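Local coordinates for protein probable transcriptional regulator WhiB7 (Mycobacterium tuberculosis, PDB 7KUG) that acts as a transcriptional regulator, carries one [4Fe-4S] cluster per subunit and is probably redox-responsive, at residues Ala55-Ala60 with Glu69-Gly74; Val38-Cys43 with Trp63-Gly68. The protein carries 2 engineered substitutions. One frame throughout, in Å; residues are numbered along the deposited sequence.

Both contacts pack a helix against the small antiparallel sheet of this WhiB-family domain, and their centres lie about 11 Å apart. Contact 1 sets the end of helix 49-59 against strand 69-72 and the turn after it; contact 2, nearer the centre of the folded chain, sets helix 33-43 against strand 65-66 and the glycines that follow. Along the chain the order is 38-43, 55-60, 63-68, 69-74, so the two pairings interleave. Strands 65-66 and 69-72 are neighbours in the sheet, and Trp66 meets both Ala56 and Phe71. The glycine turn between these strands lies against the iron-sulfur cluster held by Cys43 of helix 33-43.

Contact 1 of 2, residues Ala55-Ala60 with Glu69-Gly74; sequences AALQRA and EIFDQG
Phe71 supplies most of the apolar packing here, pushing its ring against the last turn of helix 49-59 at Ala56 and Leu57. The methyl CB of Ala56 comes in obliquely at the outer end of the ring, 3.5 Å from Phe71 CZ. Leu57 meets the same end with its branch: its CD2 lies 3.8 Å from Phe71 CE2, and the two side chains cross at about a right angle. With CG of Phe71 anti to the carbonyl carbon (chi1 -81°), the ring extends to the helix and also touches its backbone. Leu57 N lies at the ring edge, near its plane, and Phe71 CE2 rests 3.6 Å from Ala56 O.

Polar contact is made through water. One molecule donates to both Leu57 O and Gly74 O, each at 2.7 Å, bridging the helix end to the turn after the strand.

Backbone packing closes the far end, where the helix finishes in a Schellman motif. Ala60, the C-prime residue, takes positive phi; Glu61 N returns to Ala56 O, while the Ala60 N to Leu57 O bond is weak at 3.1 Å. Gly74 fits closely there, its CA 3.6 Å from Ala60 C. Gly74 also has positive phi, which favours glycine.

Around this interface, Trp66 of strand 65-66 meets the Phe71 ring edge-to-face and touches Ala56, while Ile76 of strand 75-76 packs on Leu57 and Phe71. Backbone hydrogen bonds between Phe71 and Gly64 and between Gly74 and Glu61 join the strand and turn to the chain leaving the helix.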
loop_
_atom_site.group_PDB
_atom_site.type_symbol
_atom_site.label_atom_id
_atom_site.label_comp_id
_atom_site.label_asym_id
_atom_site.label_seq_id
_atom_site.Cartn_x
_atom_site.Cartn_y
_atom_site.Cartn_z
ATOM N N ALA A 55 -0.481 14.784 0.316
ATOM C CA ALA A 55 -1.459 13.735 0.686
ATOM C C ALA A 55 -0.765 12.696 1.563
ATOM O O ALA A 55 -1.361 12.250 2.558
ATOM C CB ALA A 55 -2.065 13.110 -0.545
ATOM N N ALA A 56 0.486 12.340 1.253
ATOM C CA ALA A 56 1.227 11.328 2.039
ATOM C C ALA A 56 1.518 11.883 3.441
ATOM O O ALA A 56 1.469 11.123 4.416
ATOM C CB ALA A 56 2.481 10.916 1.311
ATOM N N LEU A 57 1.787 13.185 3.541
ATOM C CA LEU A 57 2.002 13.849 4.854
ATOM C C LEU A 57 0.695 13.824 5.650
ATOM O O LEU A 57 0.753 13.583 6.858
ATOM C CB LEU A 57 2.501 15.281 4.624
ATOM C CG LEU A 57 3.975 15.402 4.249
ATOM C CD1 LEU A 57 4.296 16.807 3.761
ATOM C CD2 LEU A 57 4.852 15.023 5.425
ATOM N N GLN A 58 -0.431 14.108 4.993
ATOM C CA GLN A 58 -1.772 14.161 5.636
ATOM C C GLN A 58 -2.090 12.768 6.184
ATOM O O GLN A 58 -2.564 12.662 7.325
ATOM C CB GLN A 58 -2.821 14.655 4.638
ATOM C CG GLN A 58 -4.064 15.236 5.295
ATOM C CD GLN A 58 -5.216 14.263 5.344
ATOM O OE1 GLN A 58 -5.448 13.496 4.410
ATOM N NE2 GLN A 58 -5.966 14.297 6.437
ATOM N N ARG A 59 -1.785 11.726 5.417
ATOM C CA ARG A 59 -2.077 10.322 5.815
ATOM C C ARG A 59 -1.009 9.808 6.787
ATOM O O ARG A 59 -1.221 8.726 7.365
ATOM C CB ARG A 59 -2.172 9.423 4.583
ATOM C CG ARG A 59 -3.379 9.698 3.704
ATOM C CD ARG A 59 -3.569 8.613 2.667
ATOM N NE ARG A 59 -2.335 8.333 1.954
ATOM C CZ ARG A 59 -1.929 8.965 0.858
ATOM N NH1 ARG A 59 -2.673 9.921 0.321
ATOM N NH2 ARG A 59 -0.777 8.627 0.300
ATOM N N ALA A 60 0.114 10.515 6.934
ATOM C CA ALA A 60 1.255 10.095 7.778
ATOM C C ALA A 60 1.762 8.720 7.316
ATOM O O ALA A 60 1.852 7.796 8.126
ATOM C CB ALA A 60 0.840 10.097 9.241
ATOM N N GLU A 69 10.036 12.285 -1.805
ATOM C CA GLU A 69 10.652 12.295 -0.453
ATOM C C GLU A 69 10.534 10.910 0.210
ATOM O O GLU A 69 9.516 10.216 0.017
ATOM C CB GLU A 69 9.996 13.362 0.424
ATOM C CG GLU A 69 10.172 14.784 -0.105
ATOM C CD GLU A 69 11.606 15.282 -0.186
ATOM O OE1 GLU A 69 12.492 14.717 0.497
ATOM O OE2 GLU A 69 11.826 16.274 -0.920
ATOM N N ILE A 70 11.522 10.541 1.025
ATOM C CA ILE A 70 11.466 9.309 1.852
ATOM C C ILE A 70 10.654 9.595 3.110
ATOM O O ILE A 70 10.977 10.561 3.822
ATOM C CB ILE A 70 12.878 8.812 2.205
ATOM C CG1 ILE A 70 13.645 8.420 0.940
ATOM C CG2 ILE A 70 12.824 7.688 3.231
ATOM C CD1 ILE A 70 15.135 8.523 1.099
ATOM N N PHE A 71 9.688 8.725 3.405
ATOM C CA PHE A 71 8.864 8.816 4.634
ATOM C C PHE A 71 9.337 7.830 5.693
ATOM O O PHE A 71 9.821 6.729 5.384
ATOM C CB PHE A 71 7.397 8.588 4.296
ATOM C CG PHE A 71 6.712 9.813 3.748
ATOM C CD1 PHE A 71 7.102 10.349 2.534
ATOM C CD2 PHE A 71 5.678 10.420 4.443
ATOM C CE1 PHE A 71 6.483 11.485 2.038
ATOM C CE2 PHE A 71 5.051 11.550 3.943
ATOM C CZ PHE A 71 5.443 12.071 2.732
ATOM N N ASP A 72 9.170 8.250 6.951
ATOM C CA ASP A 72 9.467 7.435 8.150
ATOM C C ASP A 72 8.473 7.872 9.232
ATOM O O ASP A 72 8.602 8.996 9.722
ATOM C CB ASP A 72 10.924 7.620 8.571
ATOM C CG ASP A 72 11.329 6.780 9.768
ATOM O OD1 ASP A 72 10.506 5.917 10.176
ATOM O OD2 ASP A 72 12.451 6.992 10.278
ATOM N N GLN A 73 7.475 7.040 9.532
ATOM C CA GLN A 73 6.419 7.325 10.537
ATOM C C GLN A 73 5.755 8.675 10.253
ATOM O O GLN A 73 5.520 9.420 11.213
ATOM C CB GLN A 73 7.033 7.332 11.935
ATOM C CG GLN A 73 7.842 6.081 12.222
ATOM C CD GLN A 73 6.967 4.861 12.368
ATOM O OE1 GLN A 73 5.750 4.960 12.529
ATOM N NE2 GLN A 73 7.598 3.697 12.345
ATOM N N GLY A 74 5.459 8.973 8.989
ATOM C CA GLY A 74 4.764 10.207 8.574
ATOM C C GLY A 74 5.680 11.419 8.536
ATOM O O GLY A 74 5.174 12.502 8.193
HETATM O O HOH W 1 2.670 13.308 8.669
#

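Contact 2 of 2, residues Val38-Cys43 with Trp63-Gly68; sequences VAKTMC and WGVWGG. Engineered in segment 38-43: Met42 (natural residue Leu). With SF4 (iron/sulfur cluster), chain E.
Cys43 turns its SG anti to the carbonyl carbon (chi1 -72°), carrying the thiolate from helix 33-43 to the cluster, while Val65 holds CG1 anti to its backbone N (chi1 170°) and spreads both methyls against the helix. This is the cluster-binding core of the WhiB fold, where a cysteine-bearing helix packs on a glycine-rich beta turn. Cys43 SG binds the iron atom FE4 at 2.3 Å; Cys20, Cys46 and Cys52 also line the cluster pocket and are probably its other ligands, as in related proteins.

Val65 makes the apolar part. Its CG2 faces Ala39 CB at 3.9 Å, and Val65 CG1 packs on Lys40 N and reaches Cys43 SG, 3.9 Å away. Trp28 covers the helix beside them, touching Ala39 and Cys43.

Beyond Val65 the turn comes close to the helix. Gly68 CA sits 3.3 Å from Cys43 CB, a close approach made by a glycine that also has positive phi. The aliphatic chain of Lys40 runs past the Gly68 carbonyl, with CE 3.3 Å from Gly68 O. One water donates to both Lys40 O and Gly68 O, bridging helix and turn. Gly67, with positive phi, lies against the cluster itself, its CA 3.5 Å from the sulfide S2.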
loop_
_atom_site.group_PDB
_atom_site.type_symbol
_atom_site.label_atom_id
_atom_site.label_comp_id
_atom_site.label_asym_id
_atom_site.label_seq_id
_atom_site.Cartn_x
_atom_site.Cartn_y
_atom_site.Cartn_z
ATOM N N VAL A 38 17.012 6.333 -6.168
ATOM C CA VAL A 38 16.452 6.095 -7.530
ATOM C C VAL A 38 14.968 6.500 -7.534
ATOM O O VAL A 38 14.563 7.289 -8.405
ATOM C CB VAL A 38 16.670 4.642 -7.992
ATOM C CG1 VAL A 38 15.861 4.318 -9.229
ATOM C CG2 VAL A 38 18.140 4.346 -8.238
ATOM N N ALA A 39 14.168 6.011 -6.585
ATOM C CA ALA A 39 12.719 6.303 -6.532
ATOM C C ALA A 39 12.509 7.814 -6.380
ATOM O O ALA A 39 11.646 8.376 -7.081
ATOM C CB ALA A 39 12.061 5.531 -5.411
ATOM N N LYS A 40 13.265 8.457 -5.488
ATOM C CA LYS A 40 13.176 9.927 -5.294
ATOM C C LYS A 40 13.405 10.631 -6.637
ATOM O O LYS A 40 12.721 11.639 -6.914
ATOM C CB LYS A 40 14.199 10.412 -4.275
ATOM C CG LYS A 40 13.825 10.168 -2.824
ATOM C CD LYS A 40 14.844 10.728 -1.878
ATOM C CE LYS A 40 14.874 12.236 -1.875
ATOM N NZ LYS A 40 15.696 12.737 -0.749
ATOM N N THR A 41 14.334 10.135 -7.449
ATOM C CA THR A 41 14.703 10.801 -8.717
ATOM C C THR A 41 13.568 10.603 -9.723
ATOM O O THR A 41 13.231 11.554 -10.464
ATOM C CB THR A 41 16.050 10.291 -9.237
ATOM O OG1 THR A 41 17.018 10.583 -8.232
ATOM C CG2 THR A 41 16.465 10.931 -10.543
HETATM N N MSE A 42 12.966 9.418 -9.740
HETATM C CA MSE A 42 11.826 9.129 -10.642
HETATM C C MSE A 42 10.719 10.160 -10.410
HETATM O O MSE A 42 10.125 10.601 -11.389
HETATM C CB MSE A 42 11.266 7.726 -10.397
HETATM C CG MSE A 42 12.239 6.628 -10.702
HETATM SE SE MSE A 42 12.488 6.335 -12.599
HETATM C CE MSE A 42 10.914 5.219 -12.983
ATOM N N CYS A 43 10.419 10.485 -9.144
ATOM C CA CYS A 43 9.273 11.349 -8.779
ATOM C C CYS A 43 9.473 12.779 -9.296
ATOM O O CYS A 43 8.494 13.506 -9.403
ATOM C CB CYS A 43 9.081 11.411 -7.268
ATOM S SG CYS A 43 8.432 9.898 -6.511
ATOM N N TRP A 63 6.272 4.697 5.611
ATOM C CA TRP A 63 7.506 4.407 4.847
ATOM C C TRP A 63 7.243 4.639 3.367
ATOM O O TRP A 63 6.106 4.958 3.015
ATOM C CB TRP A 63 8.059 3.002 5.137
ATOM C CG TRP A 63 7.381 1.847 4.457
ATOM C CD1 TRP A 63 6.061 1.713 4.151
ATOM C CD2 TRP A 63 8.008 0.616 4.054
ATOM N NE1 TRP A 63 5.827 0.500 3.562
ATOM C CE2 TRP A 63 7.003 -0.195 3.490
ATOM C CE3 TRP A 63 9.322 0.130 4.094
ATOM C CZ2 TRP A 63 7.269 -1.470 2.988
ATOM C CZ3 TRP A 63 9.586 -1.126 3.586
ATOM C CH2 TRP A 63 8.571 -1.910 3.041
ATOM N N GLY A 64 8.303 4.505 2.575
ATOM C CA GLY A 64 8.243 4.559 1.110
ATOM C C GLY A 64 8.557 5.957 0.606
ATOM O O GLY A 64 8.677 6.922 1.419
ATOM N N VAL A 65 8.683 6.068 -0.709
ATOM C CA VAL A 65 8.943 7.365 -1.385
ATOM C C VAL A 65 7.618 7.877 -1.934
ATOM O O VAL A 65 6.946 7.180 -2.704
ATOM C CB VAL A 65 10.041 7.244 -2.453
ATOM C CG1 VAL A 65 10.132 8.503 -3.309
ATOM C CG2 VAL A 65 11.377 6.931 -1.792
ATOM N N TRP A 66 7.266 9.086 -1.539
ATOM C CA TRP A 66 6.024 9.759 -1.950
ATOM C C TRP A 66 6.427 11.192 -2.294
ATOM O O TRP A 66 7.149 11.778 -1.482
ATOM C CB TRP A 66 4.976 9.753 -0.830
ATOM C CG TRP A 66 4.679 8.426 -0.220
ATOM C CD1 TRP A 66 5.468 7.750 0.664
ATOM C CD2 TRP A 66 3.500 7.625 -0.413
ATOM N NE1 TRP A 66 4.864 6.580 1.026
ATOM C CE2 TRP A 66 3.660 6.476 0.389
ATOM C CE3 TRP A 66 2.332 7.769 -1.164
ATOM C CZ2 TRP A 66 2.690 5.470 0.443
ATOM C CZ3 TRP A 66 1.369 6.786 -1.101
ATOM C CH2 TRP A 66 1.556 5.650 -0.314
ATOM N N GLY A 67 5.959 11.722 -3.426
ATOM C CA GLY A 67 6.240 13.113 -3.815
ATOM C C GLY A 67 7.735 13.390 -3.819
ATOM O O GLY A 67 8.127 14.525 -3.507
ATOM N N GLY A 68 8.546 12.359 -4.104
ATOM C CA GLY A 68 10.011 12.460 -4.237
ATOM C C GLY A 68 10.703 12.627 -2.904
ATOM O O GLY A 68 11.864 13.055 -2.897
HETATM FE FE1 SF4 E . 4.211 10.922 -8.664
HETATM FE FE2 SF4 E . 4.151 8.304 -7.972
HETATM FE FE3 SF4 E . 3.682 10.264 -6.103
HETATM FE FE4 SF4 E . 6.213 9.891 -7.125
HETATM S S1 SF4 E . 4.940 8.479 -5.967
HETATM S S2 SF4 E . 5.133 11.768 -6.840
HETATM S S3 SF4 E . 5.717 9.367 -9.177
HETATM S S4 SF4 E . 2.525 9.773 -7.856
HETATM O O HOH W 2 12.933 13.871 -5.228
#